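Local coordinates for GTPase-activating protein skywalker (Drosophila melanogaster, PDB 6R82), which acts, through the whole protein of which this is the TLDc domain, as a Rab35 GTPase activator regulating synaptic vesicle protein recycling and turnover, at residues Trp21-Ile26 with Thr95-Leu100; Leu33-Glu38 with Leu179-Phe184; Glu55-Met60 with Ala71-Arg76; Lys62-Glu67 with Asp173-Val178; Gly122-Leu127 with Ser159-Asn164. All blocks are in the same frame, centred on the assembly; numbering follows the deposited sequence.

Interaction 1 of 5, residues Trp21-Ile26 with Thr95-Leu100; sequences WLPVRI and TGETFL
E97 and F99 carry the 95-100 side of this contact and meet R25 and residues W21 to P23 respectively. The turn that presents them begins at T95: its OG1 accepts from E97 N in an ST turn, while its carbonyl oxygen takes both T98 N and T98 OG1, closing a type I turn with E97 near its crest. From there E97 stretches out to R25. The two groups meet end-on and almost coplanar, 7° between planes, with R25 NH1 2.7 Å from E97 OE2 and R25 NH2 2.9 Å from E97 OE1, each oxygen using its syn lone pair. P23 CB rests 3.7 Å from E97 OE2. A leucine in place of E97 has no oxygens to offer and would probably leave the R25 guanidinium without its countercharge and free to swing. After T98 comes F99, whose CG stands between its backbone N and carbonyl carbon (chi1 66°); this carries CE2 to 3.5 Å from W21 O and CZ to 4.1 Å from W21 CB, while P23 CD lies at the ring edge. Flat and apolar, the phenylalanine suits a slot between loop and sheet: its ring also meets Y72 of strand 68-73 and K109, a cation-pi partner, while L22 reaches F184 of strand 173-185.

Interaction 2 of 5, residues Leu33-Glu38 with Leu179-Phe184; sequences LLYTTE and LEVYGF
V181 O is reached by two successive backbone amides, L34 N at 2.7 Å and, more weakly, Y35 N at 3.3 Å. Y35 O in turn accepts V181 N. Such doubling is a classic beta bulge, here shifting the register where strand 30-36 runs antiparallel beside strand 173-185 of the TLDc sheet. The bulge turns L34 toward the other strand, where L34 CG packs 3.3 Å from G183 N; the missing CB of G183 leaves the room that L34 CD1 takes. On the side of L33 and T36, Y182 holds CG anti to its carbonyl carbon (chi1 -66°), which swings the ring under L33 CD1, 4.2 Å from the Y182 centroid. Y182 OH donates to E180 OE1 from above the carboxylate plane. An alanine in place of Y182 would probably open a gap beneath L33 and cost E180 this donor. On the other side, Y35 turns its ring edge to L179, with Y35 CD2 3.9 Å from L179 CD2. Next to T36, T37 suits its place by having a hydroxyl: T37 OG1 accepts L179 N at 2.8 Å, and T37 N donates to L179 O.

Interaction 3 of 5, residues Glu55-Met60 with Ala71-Arg76; sequences EPTLLM and AYCSSR
T57 and C73 face each other as a hydrogen-bonded pair, T57 N giving to C73 O at 2.9 Å and C73 N to T57 O at 2.8 Å. L59 and A71 repeat the exchange, with L59 N 2.8 Å from A71 O. Between them, L58 and Y72 aim their backbone groups outward, to Y182 and F99 on the flanking strands, so the polar atoms of this buried backbone find partners on both edges. P56, entered through a cis peptide, has no N-H to place; Y72, with CG anti to its N (chi1 174°), brings its ring end there, CZ 3.5 Å from P56 CB. T57 OG1 and S75 O share a water, 2.7 Å from T57 OG1. S74 OG pairs with S75 OG but has its main partners in T98 and the amide of T95. E55 OE1 receives a weak bond from R76 N, 3.5 Å away, while the R76 guanidinium turns to Q53. Antiparallel pairing of two successive strands, 57-63 and 68-73, across a short turn makes a beta hairpin within the TLDc sheet.

Interaction 4 of 5, residues Lys62-Glu67 with Asp173-Val178; sequences KTCNNE and DFEIRV
K62 and V178 form the tight half of this contact. K62 N donates almost straight to V178 O at 2.9 Å, and K62 O accepts twice, from R177 N at 2.7 Å and V178 N at 3.2 Å, which makes a classic beta bulge. The side chains of K62 and V178 run alongside each other on one face of the sheet: the bent lysine chain lays its methylenes on the valine, K62 CB 3.6 Å from V178 CG1. A long apolar stem suits K62 here, since it can line a hydrophobic neighbour and still bring NZ near E180, in a long, weak ion pair. Next along, C64 N binds E175 O at 2.9 Å, and T63 CG2 touches F174 CB at 3.8 Å. The looser half faces solvent. T63-N66 is a type I turn, and N66 takes left-handed helical angles (phi 65°, psi 20°), which asparagine tolerates well. R177 leaves the bulge with CG anti to its N (chi1 -165°) and bends at chi3, bringing its guanidinium edge to N66 OD1; their separation is too short to be trusted in detail. The E175 carboxylate has a salt bridge with R153. At R177 the chain turns a corner: residues before it pair with strand 154-156 as well as with the end of strand 57-63, those after it continue beside strands 57-63 and 30-36, and F174 meets F69 edge-to-face.

Interaction 5 of 5, residues Gly122-Leu127 with Ser159-Asn164; sequences GHSSEL and SCKTFN
T162 presses its short side chain into the backbone of residues 125-127. CB starts the contact, 3.6 Å from L127 O and 3.7 Å from S125 O. At that carbon the chain forks. With OG1 anti to the carbonyl carbon (chi1 -68°), the hydroxyl accepts L127 N at 2.8 Å, a fairly straight bond; it is also hydrogen-bonded to the carbonyl of G140. The methyl CG2 lies 3.6 Å from both S125 O and L127 O, and over the centre of the F163 ring. Threonine suits the spot because one branch is polar and the other apolar. S125 O is also bonded by W112. K161 bends its chain to bring NZ to S124 OG, but the separation is implausibly short and the detail doubtful. S125 OG and S125 N both bond G122 O, across the short 3-10 turn. The T162 hydroxyl, bonded to L127 N and G140 O, thus ties together three irregular parts of the TLDc domain: the loops before strands 129-131 and 173-185 and the loop at G140.

From the N terminus, the first halves of interactions 1, 2, 3 and 4 come in that order. Interaction 3 closes first, as a hairpin, and lies within the spans of both interaction 1 and interaction 2. Interaction 1 closes next, tying the loop after helix 13-18 to strand 99-104; it crosses interactions 2 and 4, and interaction 3 crosses interaction 4. Interaction 5 then opens and closes, joining two loops within the span of interaction 4, which in turn lies within interaction 2. The last two close in succession on strand 173-185, which sits between 30-36 and 57-63. F163 of interaction 5 packs on L100 of interaction 1, linking the 159-164 loop to strand 99-104.

Interaction 1 of 5, residues Trp21-Ile26 with Thr95-Leu100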
# COMPACT_ATOMS: atom_id res chain seq x y z
N TRP A 21 -1.96 4.90 13.52
CA TRP A 21 -3.01 4.24 12.73
C TRP A 21 -2.78 2.75 12.52
O TRP A 21 -3.71 2.05 12.10
CB TRP A 21 -3.16 4.91 11.37
CG TRP A 21 -3.75 6.27 11.43
CD1 TRP A 21 -4.49 6.81 12.46
CD2 TRP A 21 -3.65 7.28 10.43
NE1 TRP A 21 -4.85 8.10 12.14
CE2 TRP A 21 -4.35 8.41 10.91
CE3 TRP A 21 -3.05 7.34 9.18
CZ2 TRP A 21 -4.46 9.58 10.17
CZ3 TRP A 21 -3.16 8.51 8.45
CH2 TRP A 21 -3.86 9.61 8.94
N LEU A 22 -1.56 2.25 12.78
CA LEU A 22 -1.27 0.84 12.57
C LEU A 22 -2.01 -0.01 13.60
O LEU A 22 -2.42 0.50 14.65
CB LEU A 22 0.23 0.57 12.68
CG LEU A 22 1.18 1.40 11.81
CD1 LEU A 22 2.62 1.17 12.27
CD2 LEU A 22 1.04 1.06 10.33
N PRO A 23 -2.23 -1.30 13.32
CA PRO A 23 -2.77 -2.19 14.36
C PRO A 23 -1.87 -2.15 15.60
O PRO A 23 -0.64 -2.08 15.50
CB PRO A 23 -2.76 -3.57 13.70
CG PRO A 23 -2.83 -3.26 12.21
CD PRO A 23 -2.01 -2.01 12.04
N VAL A 24 -2.51 -2.19 16.77
CA VAL A 24 -1.79 -1.86 18.00
C VAL A 24 -0.60 -2.80 18.21
O VAL A 24 0.48 -2.37 18.63
CB VAL A 24 -2.77 -1.86 19.20
CG1 VAL A 24 -3.45 -3.22 19.37
CG2 VAL A 24 -2.05 -1.45 20.48
N ARG A 25 -0.74 -4.09 17.86
CA ARG A 25 0.38 -5.01 18.09
C ARG A 25 1.58 -4.68 17.21
O ARG A 25 2.72 -4.98 17.57
CB ARG A 25 -0.04 -6.46 17.86
CG ARG A 25 -0.17 -6.87 16.40
CD ARG A 25 -0.95 -8.19 16.28
NE ARG A 25 -0.99 -8.67 14.90
CZ ARG A 25 -1.88 -8.26 13.99
NH1 ARG A 25 -2.82 -7.38 14.32
NH2 ARG A 25 -1.83 -8.75 12.76
N ILE A 26 1.34 -4.06 16.05
CA ILE A 26 2.42 -3.75 15.11
C ILE A 26 3.28 -2.59 15.61
O ILE A 26 4.47 -2.51 15.27
CB ILE A 26 1.83 -3.47 13.72
CG1 ILE A 26 1.00 -4.66 13.23
CG2 ILE A 26 2.93 -3.18 12.70
CD1 ILE A 26 1.78 -5.96 13.24
N THR A 95 -6.33 -9.41 4.00
CA THR A 95 -7.31 -9.41 5.09
C THR A 95 -7.82 -7.99 5.35
O THR A 95 -7.28 -7.00 4.86
CB THR A 95 -6.73 -9.96 6.40
OG1 THR A 95 -5.96 -8.92 7.03
CG2 THR A 95 -5.87 -11.17 6.16
N GLY A 96 -8.87 -7.93 6.17
CA GLY A 96 -9.53 -6.70 6.56
C GLY A 96 -8.72 -5.76 7.43
O GLY A 96 -9.22 -4.69 7.76
N GLU A 97 -7.48 -6.13 7.82
CA GLU A 97 -6.58 -5.18 8.47
C GLU A 97 -5.95 -4.21 7.49
O GLU A 97 -5.43 -3.17 7.91
CB GLU A 97 -5.49 -5.93 9.25
CG GLU A 97 -5.99 -6.61 10.55
CD GLU A 97 -4.84 -7.03 11.50
OE1 GLU A 97 -4.02 -7.89 11.10
OE2 GLU A 97 -4.76 -6.50 12.64
N THR A 98 -5.98 -4.53 6.19
CA THR A 98 -5.49 -3.62 5.16
C THR A 98 -6.29 -2.32 5.20
O THR A 98 -7.50 -2.33 5.39
CB THR A 98 -5.64 -4.28 3.78
OG1 THR A 98 -4.86 -5.49 3.72
CG2 THR A 98 -5.24 -3.33 2.66
N PHE A 99 -5.61 -1.18 5.04
CA PHE A 99 -6.32 0.09 5.00
C PHE A 99 -5.55 1.07 4.13
O PHE A 99 -4.33 0.94 3.96
CB PHE A 99 -6.57 0.70 6.40
CG PHE A 99 -5.31 1.13 7.15
CD1 PHE A 99 -4.73 2.38 6.94
CD2 PHE A 99 -4.74 0.29 8.11
CE1 PHE A 99 -3.60 2.78 7.65
CE2 PHE A 99 -3.61 0.69 8.83
CZ PHE A 99 -3.03 1.92 8.59
N LEU A 100 -6.27 2.04 3.59
CA LEU A 100 -5.69 3.15 2.85
C LEU A 100 -5.52 4.37 3.75
O LEU A 100 -6.22 4.55 4.73
CB LEU A 100 -6.57 3.56 1.66
CG LEU A 100 -7.10 2.52 0.70
CD1 LEU A 100 -8.30 3.11 -0.03
CD2 LEU A 100 -5.99 2.14 -0.27

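Interaction 2 of 5, residues Leu33-Glu38 with Leu179-Phe184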
# COMPACT_ATOMS: atom_id res chain seq x y z
N LEU A 33 13.12 -0.17 5.99
CA LEU A 33 12.90 0.16 4.59
C LEU A 33 13.23 -1.05 3.72
O LEU A 33 14.39 -1.48 3.68
CB LEU A 33 13.77 1.35 4.20
CG LEU A 33 13.70 1.71 2.72
CD1 LEU A 33 12.33 2.35 2.45
CD2 LEU A 33 14.86 2.61 2.29
N LEU A 34 12.23 -1.60 3.02
CA LEU A 34 12.45 -2.76 2.14
C LEU A 34 12.80 -2.37 0.71
O LEU A 34 13.54 -3.10 0.04
CB LEU A 34 11.21 -3.66 2.10
CG LEU A 34 10.61 -4.06 3.45
CD1 LEU A 34 9.30 -4.82 3.26
CD2 LEU A 34 11.63 -4.91 4.24
N TYR A 35 12.26 -1.26 0.22
CA TYR A 35 12.33 -0.93 -1.20
C TYR A 35 12.10 0.56 -1.36
O TYR A 35 11.15 1.10 -0.76
CB TYR A 35 11.27 -1.70 -2.02
CG TYR A 35 11.32 -1.39 -3.53
CD1 TYR A 35 12.24 -2.03 -4.36
CD2 TYR A 35 10.47 -0.45 -4.10
CE1 TYR A 35 12.30 -1.75 -5.71
CE2 TYR A 35 10.53 -0.16 -5.46
CZ TYR A 35 11.45 -0.82 -6.25
OH TYR A 35 11.52 -0.54 -7.60
N THR A 36 12.94 1.21 -2.16
CA THR A 36 12.69 2.59 -2.55
C THR A 36 13.10 2.80 -4.00
O THR A 36 14.16 2.34 -4.44
CB THR A 36 13.44 3.59 -1.66
OG1 THR A 36 13.28 4.91 -2.20
CG2 THR A 36 14.92 3.26 -1.62
N THR A 37 12.25 3.51 -4.74
CA THR A 37 12.53 3.82 -6.13
C THR A 37 13.72 4.75 -6.29
O THR A 37 14.28 4.85 -7.38
CB THR A 37 11.30 4.44 -6.78
OG1 THR A 37 10.85 5.53 -5.96
CG2 THR A 37 10.18 3.42 -6.87
N GLU A 38 14.14 5.41 -5.21
CA GLU A 38 15.33 6.25 -5.25
C GLU A 38 16.62 5.45 -5.32
O GLU A 38 17.65 6.00 -5.73
CB GLU A 38 15.36 7.17 -4.02
CG GLU A 38 14.46 8.42 -4.13
CD GLU A 38 14.84 9.51 -3.12
OE1 GLU A 38 15.53 10.48 -3.51
OE2 GLU A 38 14.45 9.38 -1.94
N LEU A 179 8.50 5.96 -4.52
CA LEU A 179 7.72 4.96 -3.81
C LEU A 179 8.61 4.29 -2.77
O LEU A 179 9.77 3.97 -3.06
CB LEU A 179 7.15 3.93 -4.78
CG LEU A 179 6.39 2.82 -4.05
CD1 LEU A 179 4.99 2.72 -4.58
CD2 LEU A 179 7.11 1.51 -4.23
N GLU A 180 8.06 4.10 -1.57
CA GLU A 180 8.76 3.45 -0.47
C GLU A 180 7.89 2.35 0.12
O GLU A 180 6.67 2.52 0.25
CB GLU A 180 9.12 4.47 0.63
CG GLU A 180 10.37 5.29 0.32
CD GLU A 180 10.62 6.43 1.31
OE1 GLU A 180 9.76 6.66 2.21
OE2 GLU A 180 11.68 7.10 1.18
N VAL A 181 8.52 1.23 0.47
CA VAL A 181 7.85 0.13 1.16
C VAL A 181 8.63 -0.20 2.43
O VAL A 181 9.85 -0.40 2.38
CB VAL A 181 7.73 -1.13 0.28
CG1 VAL A 181 6.83 -2.17 0.97
CG2 VAL A 181 7.16 -0.77 -1.09
N TYR A 182 7.93 -0.26 3.56
CA TYR A 182 8.50 -0.61 4.85
C TYR A 182 7.97 -1.97 5.30
O TYR A 182 6.80 -2.29 5.05
CB TYR A 182 8.16 0.45 5.92
CG TYR A 182 8.81 1.79 5.64
CD1 TYR A 182 8.20 2.72 4.81
CD2 TYR A 182 10.05 2.10 6.18
CE1 TYR A 182 8.80 3.95 4.53
CE2 TYR A 182 10.67 3.32 5.90
CZ TYR A 182 10.03 4.24 5.08
OH TYR A 182 10.63 5.45 4.81
N GLY A 183 8.83 -2.76 5.94
CA GLY A 183 8.42 -3.91 6.70
C GLY A 183 8.60 -3.69 8.19
O GLY A 183 8.87 -2.58 8.66
N PHE A 184 8.45 -4.78 8.95
CA PHE A 184 8.54 -4.70 10.41
C PHE A 184 9.34 -5.89 10.94
O PHE A 184 9.06 -7.03 10.57
CB PHE A 184 7.14 -4.67 11.04
CG PHE A 184 6.30 -3.53 10.57
CD1 PHE A 184 5.58 -3.62 9.39
CD2 PHE A 184 6.25 -2.34 11.29
CE1 PHE A 184 4.82 -2.57 8.93
CE2 PHE A 184 5.47 -1.27 10.84
CZ PHE A 184 4.76 -1.39 9.65
O HOH W 1 13.45 6.80 -0.43

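Interaction 3 of 5, residues Glu55-Met60 with Ala71-Arg76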
# COMPACT_ATOMS: atom_id res chain seq x y z
N GLU A 55 5.54 -9.49 5.63
CA GLU A 55 4.18 -9.08 5.97
C GLU A 55 4.14 -8.67 7.44
O GLU A 55 4.89 -9.23 8.25
CB GLU A 55 3.15 -10.18 5.71
CG GLU A 55 3.25 -11.34 6.66
CD GLU A 55 2.04 -12.28 6.60
OE1 GLU A 55 1.54 -12.55 5.48
OE2 GLU A 55 1.60 -12.72 7.68
N PRO A 56 3.33 -7.67 7.79
CA PRO A 56 2.61 -6.76 6.88
C PRO A 56 3.57 -5.76 6.27
O PRO A 56 4.76 -5.80 6.61
CB PRO A 56 1.63 -6.06 7.81
CG PRO A 56 2.42 -5.97 9.13
CD PRO A 56 3.22 -7.25 9.20
N THR A 57 3.11 -4.88 5.38
CA THR A 57 3.98 -3.84 4.84
C THR A 57 3.24 -2.52 4.80
O THR A 57 2.01 -2.46 4.89
CB THR A 57 4.52 -4.17 3.43
OG1 THR A 57 3.43 -4.41 2.54
CG2 THR A 57 5.43 -5.39 3.45
N LEU A 58 4.00 -1.45 4.68
CA LEU A 58 3.47 -0.10 4.60
C LEU A 58 3.98 0.52 3.31
O LEU A 58 5.20 0.64 3.11
CB LEU A 58 3.89 0.74 5.82
CG LEU A 58 3.23 2.10 5.99
CD1 LEU A 58 1.71 1.96 6.01
CD2 LEU A 58 3.70 2.74 7.29
N LEU A 59 3.06 0.90 2.43
CA LEU A 59 3.40 1.43 1.12
C LEU A 59 3.14 2.94 1.14
O LEU A 59 2.06 3.37 1.54
CB LEU A 59 2.57 0.74 0.04
CG LEU A 59 3.06 0.90 -1.40
CD1 LEU A 59 2.85 -0.40 -2.19
CD2 LEU A 59 2.34 2.06 -2.04
N MET A 60 4.14 3.72 0.72
CA MET A 60 4.03 5.18 0.72
C MET A 60 4.40 5.73 -0.65
O MET A 60 5.51 5.50 -1.13
CB MET A 60 4.93 5.79 1.79
CG MET A 60 4.39 7.12 2.30
SD MET A 60 5.17 7.61 3.84
CE MET A 60 4.88 6.15 4.86
N ALA A 71 -0.81 2.78 1.61
CA ALA A 71 -1.64 1.75 2.21
C ALA A 71 -0.84 0.87 3.15
O ALA A 71 0.33 0.56 2.89
CB ALA A 71 -2.29 0.86 1.14
N TYR A 72 -1.48 0.46 4.23
CA TYR A 72 -1.01 -0.64 5.06
C TYR A 72 -1.54 -1.93 4.44
O TYR A 72 -2.75 -2.09 4.28
CB TYR A 72 -1.48 -0.45 6.50
CG TYR A 72 -1.18 -1.59 7.44
CD1 TYR A 72 0.07 -1.73 8.02
CD2 TYR A 72 -2.14 -2.54 7.75
CE1 TYR A 72 0.36 -2.78 8.88
CE2 TYR A 72 -1.87 -3.60 8.62
CZ TYR A 72 -0.61 -3.70 9.17
OH TYR A 72 -0.34 -4.74 10.02
N CYS A 73 -0.63 -2.85 4.09
CA CYS A 73 -1.00 -4.10 3.43
C CYS A 73 -0.81 -5.27 4.38
O CYS A 73 0.30 -5.51 4.86
CB CYS A 73 -0.15 -4.30 2.17
SG CYS A 73 -0.26 -2.89 1.03
N SER A 74 -1.88 -6.04 4.59
CA SER A 74 -1.84 -7.10 5.59
C SER A 74 -1.00 -8.31 5.18
O SER A 74 -0.50 -9.02 6.05
CB SER A 74 -3.26 -7.55 5.90
OG SER A 74 -3.88 -8.02 4.70
N SER A 75 -0.82 -8.59 3.88
CA SER A 75 -0.35 -9.90 3.46
C SER A 75 0.85 -9.78 2.52
O SER A 75 1.07 -8.75 1.89
CB SER A 75 -1.47 -10.69 2.76
OG SER A 75 -2.65 -10.61 3.51
N ARG A 76 1.63 -10.87 2.43
CA ARG A 76 2.80 -10.81 1.56
C ARG A 76 2.39 -10.75 0.09
O ARG A 76 1.41 -11.38 -0.33
CB ARG A 76 3.74 -12.00 1.81
CG ARG A 76 3.09 -13.26 2.12
CD ARG A 76 4.06 -14.29 2.66
NE ARG A 76 3.24 -15.48 2.76
CZ ARG A 76 3.41 -16.59 2.06
NH1 ARG A 76 4.44 -16.73 1.23
NH2 ARG A 76 2.55 -17.59 2.24
O HOH W 2 2.82 -7.01 2.40

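Interaction 4 of 5, residues Lys62-Glu67 with Asp173-Val178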
# COMPACT_ATOMS: atom_id res chain seq x y z
N LYS A 62 4.82 9.16 -3.02
CA LYS A 62 4.98 10.60 -3.16
C LYS A 62 4.86 10.93 -4.65
O LYS A 62 5.68 10.48 -5.46
CB LYS A 62 6.32 11.06 -2.58
CG LYS A 62 6.39 11.03 -1.03
CD LYS A 62 7.71 10.43 -0.51
CE LYS A 62 7.53 9.71 0.82
NZ LYS A 62 6.82 8.40 0.67
N THR A 63 3.82 11.68 -5.02
CA THR A 63 3.61 12.04 -6.42
C THR A 63 4.41 13.29 -6.80
O THR A 63 4.84 14.07 -5.95
CB THR A 63 2.13 12.30 -6.72
OG1 THR A 63 1.77 13.62 -6.31
CG2 THR A 63 1.26 11.28 -6.01
N CYS A 64 4.60 13.47 -8.11
CA CYS A 64 5.25 14.67 -8.62
C CYS A 64 4.42 15.92 -8.33
O CYS A 64 4.97 17.03 -8.37
CB CYS A 64 5.51 14.55 -10.12
SG CYS A 64 6.62 13.18 -10.60
N ASN A 65 3.13 15.76 -8.05
CA ASN A 65 2.23 16.84 -7.65
C ASN A 65 2.22 17.06 -6.13
O ASN A 65 1.30 17.72 -5.62
CB ASN A 65 0.81 16.53 -8.15
CG ASN A 65 0.02 17.78 -8.48
OD1 ASN A 65 0.58 18.83 -8.82
ND2 ASN A 65 -1.31 17.68 -8.40
N ASN A 66 3.20 16.50 -5.41
CA ASN A 66 3.40 16.69 -3.96
C ASN A 66 2.27 16.13 -3.11
O ASN A 66 2.13 16.52 -1.95
CB ASN A 66 3.65 18.16 -3.62
CG ASN A 66 4.68 18.80 -4.51
OD1 ASN A 66 5.86 18.44 -4.47
ND2 ASN A 66 4.25 19.77 -5.31
N GLU A 67 1.45 15.22 -3.65
CA GLU A 67 0.50 14.47 -2.84
C GLU A 67 1.19 13.24 -2.24
O GLU A 67 2.10 12.66 -2.85
CB GLU A 67 -0.71 14.04 -3.67
CG GLU A 67 -1.51 15.21 -4.25
CD GLU A 67 -1.45 15.27 -5.77
OE1 GLU A 67 -0.97 14.29 -6.39
OE2 GLU A 67 -1.89 16.30 -6.34
N ASP A 173 -5.28 10.64 -11.65
CA ASP A 173 -4.02 10.04 -12.05
C ASP A 173 -2.87 10.70 -11.30
O ASP A 173 -3.04 11.74 -10.64
CB ASP A 173 -3.76 10.20 -13.55
CG ASP A 173 -5.00 9.94 -14.39
OD1 ASP A 173 -5.76 9.00 -14.06
OD2 ASP A 173 -5.20 10.68 -15.37
N PHE A 174 -1.69 10.12 -11.43
CA PHE A 174 -0.50 10.69 -10.82
C PHE A 174 0.73 10.07 -11.45
O PHE A 174 0.68 8.99 -12.05
CB PHE A 174 -0.49 10.49 -9.29
CG PHE A 174 -0.62 9.05 -8.85
CD1 PHE A 174 0.50 8.25 -8.65
CD2 PHE A 174 -1.88 8.50 -8.62
CE1 PHE A 174 0.37 6.93 -8.24
CE2 PHE A 174 -2.01 7.19 -8.22
CZ PHE A 174 -0.89 6.40 -8.03
N GLU A 175 1.84 10.78 -11.32
CA GLU A 175 3.16 10.25 -11.60
C GLU A 175 3.91 10.10 -10.28
O GLU A 175 3.81 10.97 -9.41
CB GLU A 175 3.95 11.14 -12.55
CG GLU A 175 5.05 10.40 -13.29
CD GLU A 175 6.05 11.34 -13.92
OE1 GLU A 175 5.88 12.57 -13.79
OE2 GLU A 175 7.01 10.84 -14.54
N ILE A 176 4.65 9.01 -10.15
CA ILE A 176 5.32 8.67 -8.90
C ILE A 176 6.68 9.34 -8.88
O ILE A 176 7.53 9.08 -9.74
CB ILE A 176 5.45 7.15 -8.74
CG1 ILE A 176 4.06 6.53 -8.57
CG2 ILE A 176 6.36 6.80 -7.56
CD1 ILE A 176 3.73 5.46 -9.59
N ARG A 177 6.89 10.22 -7.90
CA ARG A 177 8.22 10.77 -7.69
C ARG A 177 9.09 9.79 -6.92
O ARG A 177 10.23 9.53 -7.30
CB ARG A 177 8.14 12.11 -6.95
CG ARG A 177 9.43 12.90 -7.02
CD ARG A 177 9.51 13.94 -5.92
NE ARG A 177 8.33 14.80 -5.88
CZ ARG A 177 8.30 16.01 -5.32
NH1 ARG A 177 9.40 16.51 -4.76
NH2 ARG A 177 7.18 16.72 -5.32
N VAL A 178 8.56 9.23 -5.83
CA VAL A 178 9.25 8.17 -5.11
C VAL A 178 8.21 7.26 -4.47
O VAL A 178 7.15 7.70 -4.01
CB VAL A 178 10.25 8.74 -4.08
CG1 VAL A 178 9.58 9.75 -3.19
CG2 VAL A 178 10.89 7.62 -3.25

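Interaction 5 of 5, residues Gly122-Leu127 with Ser159-Asn164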
# COMPACT_ATOMS: atom_id res chain seq x y z
N GLY A 122 -21.12 -7.84 0.76
CA GLY A 122 -20.87 -8.68 -0.40
C GLY A 122 -19.39 -8.87 -0.73
O GLY A 122 -18.50 -8.23 -0.15
N HIS A 123 -19.14 -9.76 -1.70
CA HIS A 123 -17.78 -10.10 -2.11
C HIS A 123 -17.02 -8.88 -2.60
O HIS A 123 -15.80 -8.77 -2.40
CB HIS A 123 -17.81 -11.17 -3.21
CG HIS A 123 -17.74 -12.58 -2.70
ND1 HIS A 123 -18.36 -12.98 -1.53
CD2 HIS A 123 -17.15 -13.68 -3.21
CE1 HIS A 123 -18.14 -14.27 -1.35
NE2 HIS A 123 -17.41 -14.72 -2.35
N SER A 124 -17.71 -7.96 -3.27
CA SER A 124 -17.09 -6.81 -3.90
C SER A 124 -16.69 -5.72 -2.91
O SER A 124 -16.09 -4.73 -3.33
CB SER A 124 -18.03 -6.21 -4.94
OG SER A 124 -18.99 -5.39 -4.30
N SER A 125 -17.02 -5.85 -1.63
CA SER A 125 -16.51 -4.93 -0.63
C SER A 125 -15.36 -5.53 0.18
O SER A 125 -15.01 -4.99 1.24
CB SER A 125 -17.64 -4.45 0.29
OG SER A 125 -18.26 -5.55 0.95
N GLU A 126 -14.77 -6.64 -0.29
CA GLU A 126 -13.71 -7.37 0.39
C GLU A 126 -12.52 -7.62 -0.52
O GLU A 126 -11.94 -8.71 -0.53
CB GLU A 126 -14.22 -8.71 0.93
CG GLU A 126 -15.17 -8.61 2.09
CD GLU A 126 -15.61 -9.97 2.58
OE1 GLU A 126 -15.32 -10.31 3.75
OE2 GLU A 126 -16.24 -10.71 1.79
N LEU A 127 -12.12 -6.61 -1.30
CA LEU A 127 -11.10 -6.74 -2.34
C LEU A 127 -9.92 -5.86 -1.96
O LEU A 127 -9.95 -4.64 -2.19
CB LEU A 127 -11.66 -6.36 -3.71
CG LEU A 127 -12.90 -7.08 -4.23
CD1 LEU A 127 -13.28 -6.55 -5.62
CD2 LEU A 127 -12.67 -8.58 -4.27
N SER A 159 -12.41 5.97 -6.45
CA SER A 159 -13.18 5.42 -5.34
C SER A 159 -13.36 3.92 -5.54
O SER A 159 -13.51 3.44 -6.67
CB SER A 159 -14.54 6.10 -5.24
OG SER A 159 -14.38 7.50 -5.14
N CYS A 160 -13.33 3.18 -4.44
CA CYS A 160 -13.59 1.75 -4.47
C CYS A 160 -14.54 1.40 -3.34
O CYS A 160 -14.65 2.12 -2.34
CB CYS A 160 -12.29 0.94 -4.36
SG CYS A 160 -11.67 0.74 -2.66
N LYS A 161 -15.24 0.28 -3.50
CA LYS A 161 -16.24 -0.13 -2.51
C LYS A 161 -15.66 -0.85 -1.30
O LYS A 161 -16.34 -0.96 -0.27
CB LYS A 161 -17.29 -1.03 -3.15
CG LYS A 161 -18.43 -0.26 -3.76
CD LYS A 161 -19.44 -1.16 -4.43
CE LYS A 161 -20.11 -2.12 -3.46
NZ LYS A 161 -19.32 -3.36 -3.21
N THR A 162 -14.44 -1.39 -1.40
CA THR A 162 -13.86 -2.03 -0.23
C THR A 162 -13.53 -0.99 0.85
O THR A 162 -13.71 -1.26 2.04
CB THR A 162 -12.63 -2.84 -0.64
OG1 THR A 162 -13.05 -3.96 -1.45
CG2 THR A 162 -11.89 -3.38 0.59
N PHE A 163 -13.13 0.22 0.45
CA PHE A 163 -12.72 1.24 1.39
C PHE A 163 -13.57 2.51 1.36
O PHE A 163 -13.37 3.38 2.21
CB PHE A 163 -11.25 1.61 1.16
CG PHE A 163 -10.31 0.48 1.45
CD1 PHE A 163 -10.23 -0.03 2.74
CD2 PHE A 163 -9.56 -0.10 0.44
CE1 PHE A 163 -9.38 -1.09 3.03
CE2 PHE A 163 -8.69 -1.15 0.72
CZ PHE A 163 -8.60 -1.65 2.01
N ASN A 164 -14.49 2.65 0.40
CA ASN A 164 -15.39 3.80 0.29
C ASN A 164 -14.64 5.12 0.38
O ASN A 164 -15.05 6.05 1.09
CB ASN A 164 -16.51 3.75 1.33
CG ASN A 164 -17.73 4.56 0.91
OD1 ASN A 164 -17.76 5.78 1.07
ND2 ASN A 164 -18.73 3.88 0.35